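Local coordinates for protein nicotinate phosphoribosyltransferase (Vibrio cholerae, PDB 4HL7) that probably catalyses the ATP-dependent synthesis of nicotinate ribonucleotide from nicotinate and phosphoribosyl diphosphate, a step in NAD(+) biosynthesis, at residues 160-163 against 164-168. Sequence-based numbering, arbitrary orientation.
Sequences LKTK and LDQLK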
loop_
_atom_site.group_PDB
_atom_site.type_symbol
_atom_site.label_atom_id
_atom_site.label_comp_id
_atom_site.label_asym_id
_atom_site.label_seq_id
_atom_site.Cartn_x
_atom_site.Cartn_y
_atom_site.Cartn_z
ATOM N N LEU A 160 5.021 11.003 18.652
ATOM C CA LEU A 160 3.894 11.493 17.842
ATOM C C LEU A 160 3.369 12.820 18.419
ATOM O O LEU A 160 3.069 13.769 17.676
ATOM C CB LEU A 160 2.785 10.467 17.776
ATOM C CG LEU A 160 1.551 10.900 16.973
ATOM C CD1 LEU A 160 1.851 11.280 15.511
ATOM C CD2 LEU A 160 0.517 9.758 17.015
ATOM N N LYS A 161 3.261 12.884 19.746
ATOM C CA LYS A 161 2.722 14.099 20.389
ATOM C C LYS A 161 3.549 15.352 20.041
ATOM O O LYS A 161 2.988 16.409 19.724
ATOM C CB LYS A 161 2.598 13.883 21.895
ATOM C CG LYS A 161 1.384 13.013 22.261
ATOM C CD LYS A 161 1.477 12.557 23.709
ATOM C CE LYS A 161 0.387 11.545 24.086
ATOM N NZ LYS A 161 0.415 11.471 25.586
ATOM N N THR A 162 4.877 15.204 20.036
ATOM C CA THR A 162 5.787 16.293 19.694
ATOM C C THR A 162 5.584 16.722 18.228
ATOM O O THR A 162 5.579 17.902 17.930
ATOM C CB THR A 162 7.246 15.880 19.871
ATOM O OG1 THR A 162 7.456 15.470 21.232
ATOM C CG2 THR A 162 8.146 17.061 19.607
ATOM N N LYS A 163 5.458 15.761 17.315
ATOM C CA LYS A 163 5.204 16.089 15.914
ATOM C C LYS A 163 3.846 16.794 15.762
ATOM O O LYS A 163 3.694 17.760 14.972
ATOM C CB LYS A 163 5.226 14.813 15.013
ATOM C CG LYS A 163 6.587 14.152 15.020
ATOM C CD LYS A 163 6.804 12.990 14.045
ATOM C CE LYS A 163 5.925 11.811 14.282
ATOM N NZ LYS A 163 6.469 10.692 13.356
ATOM N N LEU A 164 2.842 16.291 16.466
ATOM C CA LEU A 164 1.526 16.926 16.364
ATOM C C LEU A 164 1.501 18.388 16.891
ATOM O O LEU A 164 0.901 19.257 16.245
ATOM C CB LEU A 164 0.452 16.089 17.049
ATOM C CG LEU A 164 0.127 14.767 16.347
ATOM C CD1 LEU A 164 -0.793 13.993 17.265
ATOM C CD2 LEU A 164 -0.495 14.970 14.953
ATOM N N ASP A 165 2.149 18.652 18.029
ATOM C CA ASP A 165 2.389 20.036 18.486
ATOM C C ASP A 165 2.995 20.901 17.385
ATOM O O ASP A 165 2.500 21.989 17.126
ATOM C CB ASP A 165 3.342 20.085 19.670
ATOM C CG ASP A 165 2.760 19.521 20.916
ATOM O OD1 ASP A 165 3.549 19.378 21.862
ATOM O OD2 ASP A 165 1.531 19.204 20.965
ATOM N N GLN A 166 4.068 20.428 16.741
ATOM C CA GLN A 166 4.760 21.244 15.732
ATOM C C GLN A 166 3.978 21.426 14.463
ATOM O O GLN A 166 4.029 22.486 13.804
ATOM C CB GLN A 166 6.177 20.712 15.447
ATOM C CG GLN A 166 7.020 20.873 16.688
ATOM C CD GLN A 166 8.397 20.235 16.633
ATOM O OE1 GLN A 166 9.355 20.835 16.144
ATOM N NE2 GLN A 166 8.512 19.057 17.199
ATOM N N LEU A 167 3.255 20.379 14.081
ATOM C CA LEU A 167 2.285 20.474 12.976
ATOM C C LEU A 167 1.216 21.564 13.227
ATOM O O LEU A 167 0.994 22.410 12.355
ATOM C CB LEU A 167 1.580 19.125 12.805
ATOM C CG LEU A 167 0.386 19.043 11.816
ATOM C CD1 LEU A 167 0.835 19.213 10.352
ATOM C CD2 LEU A 167 -0.435 17.752 11.987
ATOM N N LYS A 168 0.529 21.485 14.365
ATOM C CA LYS A 168 -0.507 22.483 14.739
ATOM C C LYS A 168 0.068 23.932 14.704
ATOM O O LYS A 168 -0.550 24.881 14.098
ATOM C CB LYS A 168 -1.059 22.185 16.138
ATOM C CG LYS A 168 -2.088 21.048 16.175
ATOM C CD LYS A 168 -2.440 20.726 17.647
ATOM C CE LYS A 168 -3.882 20.278 17.796
ATOM N NZ LYS A 168 -4.110 19.418 19.006
#
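The extended side chain of Q166 runs alongside that of T162, one turn earlier in the helix, and its amide nitrogen reaches the T162 carbonyl. Its NE2 donates to T162 O at 3.2 Å, with the acceptor close to the amide plane of Q166, but the nitrogen stands well above the carbonyl plane of T162, with a C=O...N angle of 113°. The backbone N of Q166 reaches T162 O from the opposite face of that plane, so one residue grips a single carbonyl oxygen with two donors. Methyl CG2 of T162, anti to the backbone N, lies beside the glutamine side chain and approaches Q166 NE2 tightly, at 3.1 Å; both residues are exposed. The hydroxyl of T162 turns elsewhere, bonding one turn back to K158 O.

The remaining bonds are i to i+4 backbone pairs of an alpha-helix. L164 N binds L160 O at 2.8 Å, D165 N meets K161 O at 2.9 Å in an almost straight N-H...O line of 176°, and L167 N meets K163 O at 2.8 Å.

Apolar contact falls on the buried face. The side chains of L160 and L164 cross at a slant, CG of L160 resting 3.9 Å from CD1 of L164. With chi1 at 179°, L160 CG sits beside its own carbonyl carbon, on the side where L164 follows one turn on, and CD1 of L160 lies 4.0 Å from L164 CG.

This amphipathic part of helix 155-174 lies at the periphery of the chain. L160 packs on V198 and C201 of helix 192-205, L164 on C201 and E205 of the same helix, and L164 and L167 cover F329 at the start of helix 329-339. K163 NZ bonds F352 O in helix 351-354 and forms a salt bridge with D356 just beyond it, while K163 also makes a cation-pi contact with F352.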